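Amicyanin (Paracoccus versutus, PDB 1ID2) probably carries single electrons between redox partners through its type I blue copper centre, as expected of a small periplasmic cupredoxin. Local coordinates at residues 24-29 with 44-49; 29-34 with 97-102; 55-60 with 92-97. All coordinates share one frame; numbering follows the deposited sequence.

Interaction 1: residues 24-29 with 44-49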
ATOM      1  N   VAL A  24      -0.012   5.341   5.435  1.00 12.24           N
ATOM      2  CA  VAL A  24      -0.759   4.376   6.194  1.00  9.29           C
ATOM      3  C   VAL A  24       0.256   3.611   7.008  1.00 10.39           C
ATOM      4  O   VAL A  24       1.167   2.993   6.457  1.00 11.24           O
ATOM      5  CB  VAL A  24      -1.566   3.416   5.292  1.00 14.40           C
ATOM      6  CG1 VAL A  24      -2.177   2.288   6.140  1.00 10.92           C
ATOM      7  CG2 VAL A  24      -2.682   4.191   4.577  1.00  6.52           C
ATOM      8  N   GLY A  25       0.151   3.748   8.331  1.00 13.74           N
ATOM      9  CA  GLY A  25       1.045   3.041   9.230  1.00  4.85           C
ATOM     10  C   GLY A  25       0.605   1.622   9.491  1.00  2.45           C
ATOM     11  O   GLY A  25      -0.579   1.282   9.351  1.00 12.70           O
ATOM     12  N   ILE A  26       1.575   0.776   9.805  1.00 13.82           N
ATOM     13  CA  ILE A  26       1.292  -0.611  10.119  1.00 20.33           C
ATOM     14  C   ILE A  26       1.846  -0.960  11.500  1.00 22.14           C
ATOM     15  O   ILE A  26       3.062  -0.969  11.698  1.00 10.95           O
ATOM     16  CB  ILE A  26       1.905  -1.567   9.052  1.00 13.06           C
ATOM     17  CG1 ILE A  26       1.565  -1.080   7.629  1.00  2.00           C
ATOM     18  CG2 ILE A  26       1.362  -2.968   9.267  1.00  7.00           C
ATOM     19  CD1 ILE A  26       2.398  -1.717   6.519  1.00 11.50           C
ATOM     20  N   GLU A  27       0.954  -1.266  12.443  1.00 17.59           N
ATOM     21  CA  GLU A  27       1.358  -1.634  13.794  1.00 16.75           C
ATOM     22  C   GLU A  27       0.419  -2.687  14.299  1.00 10.78           C
ATOM     23  O   GLU A  27      -0.782  -2.624  14.053  1.00 16.31           O
ATOM     24  CB  GLU A  27       1.283  -0.450  14.760  1.00 20.14           C
ATOM     25  CG  GLU A  27       2.585   0.230  15.085  1.00 47.66           C
ATOM     26  CD  GLU A  27       3.567  -0.658  15.816  1.00 16.35           C
ATOM     27  OE1 GLU A  27       3.454  -0.832  17.041  1.00 32.36           O
ATOM     28  OE2 GLU A  27       4.546  -1.065  15.182  1.00 33.13           O
ATOM     29  N   LYS A  28       0.980  -3.600  15.084  1.00  9.26           N
ATOM     30  CA  LYS A  28       0.249  -4.652  15.773  1.00 14.68           C
ATOM     31  C   LYS A  28      -0.739  -5.407  14.882  1.00 12.91           C
ATOM     32  O   LYS A  28      -1.887  -5.656  15.241  1.00 15.07           O
ATOM     33  CB  LYS A  28      -0.383  -4.079  17.048  1.00 14.06           C
ATOM     34  CG  LYS A  28       0.583  -3.101  17.821  1.00 45.85           C
ATOM     35  CD  LYS A  28       1.641  -3.757  18.791  1.00 37.93           C
ATOM     36  CE  LYS A  28       2.555  -4.817  18.130  1.00 59.64           C
ATOM     37  NZ  LYS A  28       3.852  -4.349  17.496  1.00 30.69           N
ATOM     38  N   MET A  29      -0.182  -5.906  13.781  1.00 17.70           N
ATOM     39  CA  MET A  29      -0.882  -6.707  12.800  1.00  9.95           C
ATOM     40  C   MET A  29      -2.109  -6.007  12.231  1.00 21.20           C
ATOM     41  O   MET A  29      -3.033  -6.675  11.769  1.00 25.78           O
ATOM     42  CB  MET A  29      -1.285  -8.059  13.403  1.00  9.87           C
ATOM     43  CG  MET A  29      -0.147  -8.800  14.076  1.00  4.25           C
ATOM     44  SD  MET A  29       1.167  -9.305  12.997  1.00 17.95           S
ATOM     45  CE  MET A  29       0.554 -10.856  12.330  1.00 10.83           C
ATOM     46  N   VAL A  44       0.085   6.759  -2.215  1.00 21.19           N
ATOM     47  CA  VAL A  44      -0.087   6.396  -0.807  1.00 12.43           C
ATOM     48  C   VAL A  44       1.183   5.689  -0.396  1.00 14.99           C
ATOM     49  O   VAL A  44       1.669   4.868  -1.131  1.00  7.82           O
ATOM     50  CB  VAL A  44      -1.257   5.410  -0.576  1.00  8.32           C
ATOM     51  CG1 VAL A  44      -1.470   5.202   0.903  1.00  9.02           C
ATOM     52  CG2 VAL A  44      -2.525   5.924  -1.215  1.00  5.49           C
ATOM     53  N   TYR A  45       1.700   5.995   0.789  1.00 14.85           N
ATOM     54  CA  TYR A  45       2.809   5.239   1.351  1.00  6.51           C
ATOM     55  C   TYR A  45       2.321   4.430   2.534  1.00  3.80           C
ATOM     56  O   TYR A  45       1.407   4.846   3.242  1.00  6.91           O
ATOM     57  CB  TYR A  45       3.923   6.180   1.820  1.00 13.04           C
ATOM     58  CG  TYR A  45       4.662   6.883   0.696  1.00 11.31           C
ATOM     59  CD1 TYR A  45       4.079   7.940   0.000  1.00 15.90           C
ATOM     60  CD2 TYR A  45       5.962   6.537   0.380  1.00 14.67           C
ATOM     61  CE1 TYR A  45       4.777   8.619  -0.986  1.00 17.02           C
ATOM     62  CE2 TYR A  45       6.679   7.234  -0.579  1.00 13.57           C
ATOM     63  CZ  TYR A  45       6.085   8.262  -1.260  1.00 19.22           C
ATOM     64  OH  TYR A  45       6.810   8.940  -2.215  1.00 40.44           O
ATOM     65  N   TRP A  46       2.855   3.223   2.660  1.00  9.49           N
ATOM     66  CA  TRP A  46       2.640   2.383   3.824  1.00  9.54           C
ATOM     67  C   TRP A  46       3.974   2.338   4.518  1.00 11.92           C
ATOM     68  O   TRP A  46       4.996   2.356   3.852  1.00  5.91           O
ATOM     69  CB  TRP A  46       2.246   0.966   3.410  1.00  7.95           C
ATOM     70  CG  TRP A  46       0.833   0.855   2.959  1.00 16.37           C
ATOM     71  CD1 TRP A  46      -0.247   0.525   3.723  1.00  4.79           C
ATOM     72  CD2 TRP A  46       0.333   1.128   1.638  1.00 13.85           C
ATOM     73  NE1 TRP A  46      -1.386   0.596   2.969  1.00 13.45           N
ATOM     74  CE2 TRP A  46      -1.062   0.964   1.697  1.00 10.45           C
ATOM     75  CE3 TRP A  46       0.936   1.481   0.426  1.00 16.59           C
ATOM     76  CZ2 TRP A  46      -1.869   1.152   0.560  1.00 12.70           C
ATOM     77  CZ3 TRP A  46       0.133   1.665  -0.689  1.00 13.86           C
ATOM     78  CH2 TRP A  46      -1.252   1.497  -0.614  1.00 16.99           C
ATOM     79  N   VAL A  47       3.965   2.412   5.844  1.00  8.86           N
ATOM     80  CA  VAL A  47       5.202   2.330   6.632  1.00 10.26           C
ATOM     81  C   VAL A  47       5.012   1.299   7.744  1.00 11.38           C
ATOM     82  O   VAL A  47       4.090   1.380   8.553  1.00  8.92           O
ATOM     83  CB  VAL A  47       5.571   3.700   7.286  1.00 20.94           C
ATOM     84  CG1 VAL A  47       6.833   3.558   8.123  1.00 14.70           C
ATOM     85  CG2 VAL A  47       5.771   4.769   6.216  1.00 24.62           C
ATOM     86  N   ASN A  48       5.859   0.284   7.738  1.00 12.66           N
ATOM     87  CA  ASN A  48       5.796  -0.768   8.719  1.00 12.69           C
ATOM     88  C   ASN A  48       6.538  -0.359   9.990  1.00 21.56           C
ATOM     89  O   ASN A  48       7.735  -0.046   9.944  1.00 11.89           O
ATOM     90  CB  ASN A  48       6.418  -2.056   8.149  1.00 13.66           C
ATOM     91  CG  ASN A  48       6.245  -3.243   9.091  1.00 11.83           C
ATOM     92  OD1 ASN A  48       5.483  -3.167  10.032  1.00 21.12           O
ATOM     93  ND2 ASN A  48       6.955  -4.337   8.830  1.00  6.75           N
ATOM     94  N   GLY A  49       5.824  -0.341  11.105  1.00 15.65           N
ATOM     95  CA  GLY A  49       6.428   0.055  12.351  1.00  8.57           C
ATOM     96  C   GLY A  49       7.021  -1.097  13.137  1.00 23.60           C
ATOM     97  O   GLY A  49       7.695  -0.856  14.128  1.00 18.98           O
TER
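Trp46 places its CG anti to the carbonyl carbon (chi1 -77°), and Val24 sets CG1 trans to the backbone N (chi1 172°), which lays the five-membered side of the indole beside the valine. Both side chains leave the sheet in the same direction, and Trp46 CD1 meets Val24 CB at 3.5 Å, obliquely to the ring. Val24 CG2 turns instead to Val44 CG1, 4.0 Å away, and that methyl also rests over one face of the indole, near its rim. Ile26 CD1 slants over Trp46 CB.

Strands 22-27 and 43-48 run parallel here, neighbours in one sheet of the cupredoxin beta-sandwich. Val24 N makes a nearly straight bond of 2.7 Å to Tyr45 O, while Val24 O accepts from Val47 N. Further on, Ile26 N reaches Val47 O at 2.9 Å in a more bent bond (139° at the hydrogen), and Ile26 O takes Gly49 N.

Strand pairing thus satisfies the backbone N and O of Val24 and Ile26, so that their apolar side chains can pack with Trp46 on one face of the sheet. Asn48 is the polar exception there, its NH2 bound by Met52 O and Met73 O, and Ile26 extends the apolar surface to the copper ligand His54.

Interaction 2: residues 29-34 with 97-102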
ATOM      1  N   MET A  29      -0.182  -5.906  13.781  1.00 17.70           N
ATOM      2  CA  MET A  29      -0.882  -6.707  12.800  1.00  9.95           C
ATOM      3  C   MET A  29      -2.109  -6.007  12.231  1.00 21.20           C
ATOM      4  O   MET A  29      -3.033  -6.675  11.769  1.00 25.78           O
ATOM      5  CB  MET A  29      -1.285  -8.059  13.403  1.00  9.87           C
ATOM      6  CG  MET A  29      -0.147  -8.800  14.076  1.00  4.25           C
ATOM      7  SD  MET A  29       1.167  -9.305  12.997  1.00 17.95           S
ATOM      8  CE  MET A  29       0.554 -10.856  12.330  1.00 10.83           C
ATOM      9  N   LYS A  30      -2.068  -4.677  12.165  1.00 16.79           N
ATOM     10  CA  LYS A  30      -3.172  -3.875  11.615  1.00 17.10           C
ATOM     11  C   LYS A  30      -2.593  -2.831  10.675  1.00 22.41           C
ATOM     12  O   LYS A  30      -1.549  -2.250  10.957  1.00  9.72           O
ATOM     13  CB  LYS A  30      -3.894  -3.102  12.723  1.00 28.50           C
ATOM     14  CG  LYS A  30      -4.814  -3.899  13.617  1.00 42.80           C
ATOM     15  CD  LYS A  30      -5.052  -3.169  14.942  1.00 54.41           C
ATOM     16  CE  LYS A  30      -5.857  -1.888  14.770  1.00 69.66           C
ATOM     17  NZ  LYS A  30      -5.945  -1.104  16.039  1.00 83.96           N
ATOM     18  N   TYR A  31      -3.350  -2.493   9.643  1.00  8.29           N
ATOM     19  CA  TYR A  31      -3.138  -1.251   8.919  1.00 13.11           C
ATOM     20  C   TYR A  31      -3.859  -0.235   9.742  1.00 10.45           C
ATOM     21  O   TYR A  31      -5.056  -0.386   9.979  1.00 18.53           O
ATOM     22  CB  TYR A  31      -3.798  -1.298   7.541  1.00 10.76           C
ATOM     23  CG  TYR A  31      -3.166  -2.295   6.639  1.00  8.78           C
ATOM     24  CD1 TYR A  31      -1.859  -2.110   6.171  1.00  2.00           C
ATOM     25  CD2 TYR A  31      -3.846  -3.447   6.278  1.00  3.89           C
ATOM     26  CE1 TYR A  31      -1.250  -3.051   5.351  1.00  4.29           C
ATOM     27  CE2 TYR A  31      -3.245  -4.395   5.469  1.00  3.17           C
ATOM     28  CZ  TYR A  31      -1.962  -4.200   5.000  1.00 14.87           C
ATOM     29  OH  TYR A  31      -1.445  -5.128   4.119  1.00 14.30           O
ATOM     30  N   LEU A  32      -3.183   0.857  10.071  1.00 20.95           N
ATOM     31  CA  LEU A  32      -3.713   1.768  11.070  1.00 18.60           C
ATOM     32  C   LEU A  32      -4.756   2.711  10.489  1.00 43.76           C
ATOM     33  O   LEU A  32      -5.603   3.222  11.211  1.00 29.29           O
ATOM     34  CB  LEU A  32      -2.581   2.549  11.745  1.00 15.01           C
ATOM     35  CG  LEU A  32      -1.642   1.714  12.630  1.00 18.83           C
ATOM     36  CD1 LEU A  32      -0.827   2.649  13.523  1.00 14.82           C
ATOM     37  CD2 LEU A  32      -2.434   0.715  13.467  1.00 17.20           C
ATOM     38  N   THR A  33      -4.757   2.868   9.172  1.00 17.84           N
ATOM     39  CA  THR A  33      -5.786   3.655   8.527  1.00  6.60           C
ATOM     40  C   THR A  33      -6.414   2.744   7.497  1.00 20.39           C
ATOM     41  O   THR A  33      -5.905   2.612   6.388  1.00 27.60           O
ATOM     42  CB  THR A  33      -5.205   4.891   7.807  1.00 24.11           C
ATOM     43  OG1 THR A  33      -4.271   5.566   8.659  1.00 23.04           O
ATOM     44  CG2 THR A  33      -6.314   5.833   7.431  1.00 20.02           C
ATOM     45  N   PRO A  34      -7.528   2.092   7.854  1.00 29.73           N
ATOM     46  CA  PRO A  34      -8.124   0.995   7.067  1.00 36.68           C
ATOM     47  C   PRO A  34      -8.842   1.458   5.791  1.00 27.13           C
ATOM     48  O   PRO A  34      -9.112   0.666   4.886  1.00 33.17           O
ATOM     49  CB  PRO A  34      -9.097   0.334   8.048  1.00 18.49           C
ATOM     50  CG  PRO A  34      -8.725   0.898   9.407  1.00 38.77           C
ATOM     51  CD  PRO A  34      -8.230   2.280   9.131  1.00 26.57           C
ATOM     52  N   PRO A  97      -3.641 -12.582   5.656  1.00 13.56           N
ATOM     53  CA  PRO A  97      -4.773 -12.118   4.848  1.00 15.18           C
ATOM     54  C   PRO A  97      -5.939 -11.564   5.677  1.00 15.44           C
ATOM     55  O   PRO A  97      -6.893 -11.033   5.135  1.00 19.84           O
ATOM     56  CB  PRO A  97      -5.194 -13.365   4.074  1.00 23.77           C
ATOM     57  CG  PRO A  97      -4.192 -14.426   4.433  1.00 29.03           C
ATOM     58  CD  PRO A  97      -3.615 -14.052   5.718  1.00 17.13           C
ATOM     59  N   PHE A  98      -5.871 -11.717   6.988  1.00 11.85           N
ATOM     60  CA  PHE A  98      -6.849 -11.111   7.859  1.00  6.98           C
ATOM     61  C   PHE A  98      -6.583  -9.628   7.975  1.00  9.16           C
ATOM     62  O   PHE A  98      -7.406  -8.901   8.532  1.00 18.76           O
ATOM     63  CB  PHE A  98      -6.789 -11.748   9.243  1.00  5.95           C
ATOM     64  CG  PHE A  98      -5.403 -11.786   9.831  1.00  8.30           C
ATOM     65  CD1 PHE A  98      -4.932 -10.728  10.594  1.00  9.05           C
ATOM     66  CD2 PHE A  98      -4.573 -12.875   9.615  1.00 10.61           C
ATOM     67  CE1 PHE A  98      -3.662 -10.746  11.130  1.00  7.31           C
ATOM     68  CE2 PHE A  98      -3.285 -12.911  10.175  1.00 13.54           C
ATOM     69  CZ  PHE A  98      -2.837 -11.847  10.930  1.00 11.67           C
ATOM     70  N   MET A  99      -5.360  -9.218   7.633  1.00 17.90           N
ATOM     71  CA  MET A  99      -5.016  -7.788   7.480  1.00 21.46           C
ATOM     72  C   MET A  99      -5.505  -7.265   6.124  1.00  5.46           C
ATOM     73  O   MET A  99      -5.061  -7.725   5.078  1.00 10.17           O
ATOM     74  CB  MET A  99      -3.498  -7.562   7.562  1.00 21.13           C
ATOM     75  CG  MET A  99      -2.863  -7.776   8.928  1.00 17.87           C
ATOM     76  SD  MET A  99      -1.064  -7.554   8.844  1.00 19.84           S
ATOM     77  CE  MET A  99      -0.991  -5.740   8.700  1.00  6.27           C
ATOM     78  N   ARG A 100      -6.397  -6.286   6.163  1.00  8.71           N
ATOM     79  CA  ARG A 100      -7.052  -5.771   4.977  1.00 14.04           C
ATOM     80  C   ARG A 100      -7.154  -4.262   5.122  1.00 16.54           C
ATOM     81  O   ARG A 100      -7.304  -3.751   6.230  1.00 22.58           O
ATOM     82  CB  ARG A 100      -8.468  -6.322   4.885  1.00 36.89           C
ATOM     83  CG  ARG A 100      -8.554  -7.797   4.718  1.00 27.07           C
ATOM     84  CD  ARG A 100      -9.958  -8.248   4.968  1.00 27.36           C
ATOM     85  NE  ARG A 100      -9.964  -9.638   5.396  1.00 58.93           N
ATOM     86  CZ  ARG A 100     -10.283 -10.664   4.620  1.00 38.83           C
ATOM     87  NH1 ARG A 100     -10.657 -10.468   3.359  1.00109.90           N
ATOM     88  NH2 ARG A 100     -10.078 -11.897   5.057  1.00 26.41           N
ATOM     89  N   GLY A 101      -7.235  -3.569   3.997  1.00  9.91           N
ATOM     90  CA  GLY A 101      -7.577  -2.154   4.034  1.00  7.77           C
ATOM     91  C   GLY A 101      -8.115  -1.767   2.672  1.00 12.72           C
ATOM     92  O   GLY A 101      -8.156  -2.603   1.748  1.00  9.25           O
ATOM     93  N   LYS A 102      -8.419  -0.487   2.496  1.00 14.86           N
ATOM     94  CA  LYS A 102      -8.813  -0.025   1.187  1.00 16.90           C
ATOM     95  C   LYS A 102      -8.454   1.414   0.875  1.00 18.34           C
ATOM     96  O   LYS A 102      -8.370   2.269   1.773  1.00 15.55           O
ATOM     97  CB  LYS A 102     -10.304  -0.261   0.977  1.00 29.66           C
ATOM     98  CG  LYS A 102     -11.211   0.815   1.480  1.00 25.78           C
ATOM     99  CD  LYS A 102     -12.343   1.039   0.475  1.00 50.90           C
ATOM    100  CE  LYS A 102     -13.520   0.086   0.676  1.00 21.55           C
ATOM    101  NZ  LYS A 102     -13.201  -1.368   0.554  1.00 52.90           N
TER
HETATM  102  O   HOH W   1      -5.861  -4.140   9.208  1.00 10.01           O
HETATM  103  O   HOH W   2      -6.032   2.075   3.799  1.00 16.98           O
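Met99 and Tyr31 meet at about a right angle, the thioether chain coming down on the flat of the phenol ring. Its terminal methyl does the touching: CE sits above the centre of one face, 4.1 Å from the centroid of the Tyr31 ring and only 10° off the ring normal. The bend about the last torsion of Met99 (chi3 74°) makes this possible, because it folds CE over the ring while SD stays higher above the same face, in a distant Met-aromatic contact. At the base of the side chain, Met99 CB lies 3.8 Å from Tyr31 CE2. The ring meets the 97-102 backbone with its rim, Tyr31 CD2 standing 3.5 Å from Arg100 O near the ring plane.

The sulfur has another task. In this cupredoxin fold the methionine of the C-terminal loop is the copper ligand that completes the site formed by His54, Cys93 and His96, and here Met99 SD reaches the copper ion by a long bond of the kind usual for the axial position. An alanine here, lacking the thioether and its methyl, is likely to leave the copper with its two histidines and cysteine alone and to open a gap over the Tyr31 face. Met29 borders the site as well: its O approaches Met99 CG at 3.1 Å, and its CE points at the edge of the Phe98 ring, 3.8 Å from CZ.

Away from the metal the contact becomes polar. Tyr31 N donates to a water that returns a weak bond to Arg100 O, and a second water bridges Thr33 O and Lys102 O. Directly between the two segments, Lys102 N donates to Pro34 O at 2.7 Å, the donor tilted from the carbonyl plane.

Interaction 3: residues 55-60 with 92-97. With CU (copper (II) ion), chain D.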
ATOM      1  N   ASN A  55       3.368  -6.717   3.711  1.00 12.62           N
ATOM      2  CA  ASN A  55       3.341  -6.121   2.376  1.00 10.35           C
ATOM      3  C   ASN A  55       1.951  -5.600   2.038  1.00 15.19           C
ATOM      4  O   ASN A  55       1.098  -5.475   2.935  1.00 13.60           O
ATOM      5  CB  ASN A  55       3.819  -7.116   1.302  1.00 10.60           C
ATOM      6  CG  ASN A  55       2.767  -8.152   0.941  1.00 13.86           C
ATOM      7  OD1 ASN A  55       1.916  -8.464   1.749  1.00 16.35           O
ATOM      8  ND2 ASN A  55       2.892  -8.760  -0.239  1.00  4.59           N
ATOM      9  N   VAL A  56       1.807  -5.095   0.809  1.00 17.24           N
ATOM     10  CA  VAL A  56       0.508  -4.659   0.275  1.00 11.75           C
ATOM     11  C   VAL A  56       0.240  -5.471  -0.979  1.00 15.85           C
ATOM     12  O   VAL A  56       1.142  -5.603  -1.811  1.00 15.84           O
ATOM     13  CB  VAL A  56       0.524  -3.135  -0.073  1.00 18.06           C
ATOM     14  CG1 VAL A  56      -0.727  -2.730  -0.829  1.00 26.35           C
ATOM     15  CG2 VAL A  56       0.595  -2.333   1.198  1.00 18.76           C
ATOM     16  N   ALA A  57      -0.892  -6.184  -1.005  1.00 27.02           N
ATOM     17  CA  ALA A  57      -1.249  -7.046  -2.135  1.00  9.84           C
ATOM     18  C   ALA A  57      -2.706  -6.900  -2.583  1.00 14.71           C
ATOM     19  O   ALA A  57      -3.572  -6.423  -1.829  1.00 12.97           O
ATOM     20  CB  ALA A  57      -0.939  -8.511  -1.805  1.00  5.36           C
ATOM     21  N   PHE A  58      -2.928  -7.159  -3.867  1.00  6.14           N
ATOM     22  CA  PHE A  58      -4.248  -7.003  -4.479  1.00 15.32           C
ATOM     23  C   PHE A  58      -4.548  -8.328  -5.178  1.00 10.70           C
ATOM     24  O   PHE A  58      -3.650  -8.943  -5.751  1.00 14.82           O
ATOM     25  CB  PHE A  58      -4.266  -5.851  -5.513  1.00  9.65           C
ATOM     26  CG  PHE A  58      -3.989  -4.451  -4.928  1.00 12.01           C
ATOM     27  CD1 PHE A  58      -5.008  -3.685  -4.394  1.00 12.35           C
ATOM     28  CD2 PHE A  58      -2.707  -3.915  -4.929  1.00  6.19           C
ATOM     29  CE1 PHE A  58      -4.753  -2.414  -3.852  1.00 10.56           C
ATOM     30  CE2 PHE A  58      -2.453  -2.648  -4.393  1.00  9.93           C
ATOM     31  CZ  PHE A  58      -3.469  -1.905  -3.856  1.00 17.90           C
ATOM     32  N   LYS A  59      -5.756  -8.846  -4.977  1.00 25.03           N
ATOM     33  CA  LYS A  59      -6.239 -10.014  -5.720  1.00 12.55           C
ATOM     34  C   LYS A  59      -6.373  -9.663  -7.211  1.00 22.24           C
ATOM     35  O   LYS A  59      -6.312  -8.491  -7.592  1.00 36.48           O
ATOM     36  CB  LYS A  59      -7.618 -10.451  -5.197  1.00 19.97           C
ATOM     37  CG  LYS A  59      -7.669 -10.969  -3.759  1.00 23.35           C
ATOM     38  CD  LYS A  59      -7.267 -12.426  -3.711  1.00 22.53           C
ATOM     39  CE  LYS A  59      -7.062 -12.923  -2.290  1.00 32.33           C
ATOM     40  NZ  LYS A  59      -6.021 -14.004  -2.265  1.00 49.54           N
ATOM     41  N   LYS A  60      -6.677 -10.672  -8.026  1.00 20.62           N
ATOM     42  CA  LYS A  60      -6.883 -10.481  -9.458  1.00 10.92           C
ATOM     43  C   LYS A  60      -8.047  -9.530  -9.678  1.00 22.57           C
ATOM     44  O   LYS A  60      -9.060  -9.618  -8.984  1.00 30.94           O
ATOM     45  CB  LYS A  60      -7.219 -11.811 -10.140  1.00 26.21           C
ATOM     46  CG  LYS A  60      -6.067 -12.458 -10.897  1.00 69.01           C
ATOM     47  CD  LYS A  60      -6.558 -13.247 -12.117  1.00 74.12           C
ATOM     48  CE  LYS A  60      -7.834 -14.042 -11.825  1.00 64.93           C
ATOM     49  NZ  LYS A  60      -7.658 -15.114 -10.791  1.00 52.18           N
ATOM     50  N   PHE A  92      -4.586  -6.508   1.023  1.00 13.65           N
ATOM     51  CA  PHE A  92      -4.412  -7.347   2.181  1.00  6.85           C
ATOM     52  C   PHE A  92      -2.919  -7.658   2.243  1.00  6.93           C
ATOM     53  O   PHE A  92      -2.158  -7.288   1.344  1.00  5.52           O
ATOM     54  CB  PHE A  92      -5.253  -8.640   2.033  1.00  3.33           C
ATOM     55  CG  PHE A  92      -4.904  -9.451   0.812  1.00  6.79           C
ATOM     56  CD1 PHE A  92      -5.369  -9.071  -0.440  1.00  5.44           C
ATOM     57  CD2 PHE A  92      -4.008 -10.510   0.894  1.00  9.07           C
ATOM     58  CE1 PHE A  92      -4.934  -9.714  -1.584  1.00  4.75           C
ATOM     59  CE2 PHE A  92      -3.570 -11.165  -0.261  1.00 22.35           C
ATOM     60  CZ  PHE A  92      -4.040 -10.748  -1.512  1.00  6.01           C
ATOM     61  N   CYS A  93      -2.495  -8.278   3.334  1.00 15.10           N
ATOM     62  CA  CYS A  93      -1.101  -8.607   3.534  1.00 20.77           C
ATOM     63  C   CYS A  93      -0.983 -10.075   3.231  1.00 13.91           C
ATOM     64  O   CYS A  93      -1.788 -10.866   3.698  1.00 13.89           O
ATOM     65  CB  CYS A  93      -0.695  -8.310   4.982  1.00 10.20           C
ATOM     66  SG  CYS A  93       0.968  -8.817   5.323  1.00 11.25           S
ATOM     67  N   THR A  94      -0.097 -10.406   2.310  1.00  7.82           N
ATOM     68  CA  THR A  94      -0.058 -11.721   1.700  1.00 11.11           C
ATOM     69  C   THR A  94       0.042 -12.863   2.710  1.00 29.35           C
ATOM     70  O   THR A  94      -0.711 -13.823   2.635  1.00 16.85           O
ATOM     71  CB  THR A  94       1.114 -11.806   0.692  1.00 10.87           C
ATOM     72  OG1 THR A  94       0.862 -10.910  -0.392  1.00 16.90           O
ATOM     73  CG2 THR A  94       1.271 -13.223   0.147  1.00  9.18           C
ATOM     74  N   PRO A  95       0.974 -12.776   3.671  1.00 15.82           N
ATOM     75  CA  PRO A  95       1.047 -13.864   4.645  1.00 21.12           C
ATOM     76  C   PRO A  95       0.035 -13.750   5.808  1.00 19.55           C
ATOM     77  O   PRO A  95      -0.183 -14.714   6.551  1.00 35.99           O
ATOM     78  CB  PRO A  95       2.493 -13.790   5.120  1.00 13.13           C
ATOM     79  CG  PRO A  95       2.789 -12.330   5.052  1.00 17.56           C
ATOM     80  CD  PRO A  95       2.133 -11.873   3.788  1.00 20.00           C
ATOM     81  N   HIS A  96      -0.639 -12.602   5.895  1.00 13.53           N
ATOM     82  CA  HIS A  96      -1.587 -12.303   6.969  1.00 10.09           C
ATOM     83  C   HIS A  96      -2.862 -11.738   6.367  1.00  6.85           C
ATOM     84  O   HIS A  96      -3.147 -10.539   6.507  1.00 14.97           O
ATOM     85  CB  HIS A  96      -0.980 -11.261   7.922  1.00 14.42           C
ATOM     86  CG  HIS A  96       0.428 -11.567   8.352  1.00 18.06           C
ATOM     87  ND1 HIS A  96       1.424 -10.617   8.279  1.00 20.00           N
ATOM     88  CD2 HIS A  96       0.962 -12.746   8.764  1.00 27.49           C
ATOM     89  CE1 HIS A  96       2.531 -11.235   8.640  1.00 20.61           C
ATOM     90  NE2 HIS A  96       2.306 -12.528   8.935  1.00 17.78           N
ATOM     91  N   PRO A  97      -3.641 -12.582   5.656  1.00 13.56           N
ATOM     92  CA  PRO A  97      -4.773 -12.118   4.848  1.00 15.18           C
ATOM     93  C   PRO A  97      -5.939 -11.564   5.677  1.00 15.44           C
ATOM     94  O   PRO A  97      -6.893 -11.033   5.135  1.00 19.84           O
ATOM     95  CB  PRO A  97      -5.194 -13.365   4.074  1.00 23.77           C
ATOM     96  CG  PRO A  97      -4.192 -14.426   4.433  1.00 29.03           C
ATOM     97  CD  PRO A  97      -3.615 -14.052   5.718  1.00 17.13           C
TER
HETATM   98 CU    CU D 107       1.150  -8.636   7.349  1.00 21.77          CU
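Asn55 and Thr94 are joined twice, in the pattern by which cupredoxins tie the residue after the first histidine ligand, here His54, to the loop that carries the cysteine ligand. Asn55 OD1 accepts Thr94 N at 2.9 Å in an almost straight bond, lying in the carbonyl plane on a lone pair. From the same amide, Asn55 ND2 gives a hydrogen to Thr94 OG1, 3.0 Å away and within the amide plane. Asn55 carries its CG between the backbone N and the carbonyl carbon (chi1 77°), which swings the flat group across to the loop. The second hydrogen of ND2 is taken up by Gly70 O, so the two loop bonds and this third one fix the amide against rotation.

The backbone of Asn55 is employed too. Its N donates to Cys93 SG over 3.6 Å, a long but well-aimed bond (161°) to a sulfur that also binds the copper. Such a bond would be expected to draw some electron density from the thiolate and so bear on the redox behaviour of the site. Asn55 O accepts from Tyr31 OH, and Cys93 N is paired with Met99 O.

Farther from the metal, Ala57 and Phe92 form a single antiparallel hydrogen-bonded pair. Ala57 N binds Phe92 O at 2.9 Å, approaching nearly end-on to the carbonyl, and Phe92 N answers to Ala57 O. The phenyl ring folds back over this pair: Ala57 CB lies over one face, offset toward the rim, and Lys59 N stands at the edge while the aliphatic part of Lys59 runs across CE1 and CZ. At the metal, Cys93 SG is 2.0 Å and His96 ND1 2.2 Å from the copper ion, and Pro95 CG sits 3.7 Å above the plane of the His96 ring, over its centre.

Overall arrangement
The three contacts, all partly buried, set a copper site at the end of a beta-sandwich. Interaction 1 is regular sheet with repeating backbone bonds; half its touching residues are buried and none exposed. Interaction 2 shares Met29 with it and continues from the same sheet to the C-terminal strand, but relies on side-chain packing and bridging waters and has the most exposed residues. Interaction 3, nested within the loop that interaction 2 closes, is richest in side-chain hydrogen bonds, its buried Asn55, Ala57 and Cys93 standing beside exposed Lys59 and Pro95. Ile26 packs on Met99 between 1 and 2, and Trp46 meets Val56 between 1 and 3. Interactions 2 and 3 supply the copper ligands Cys93, His96 and Met99.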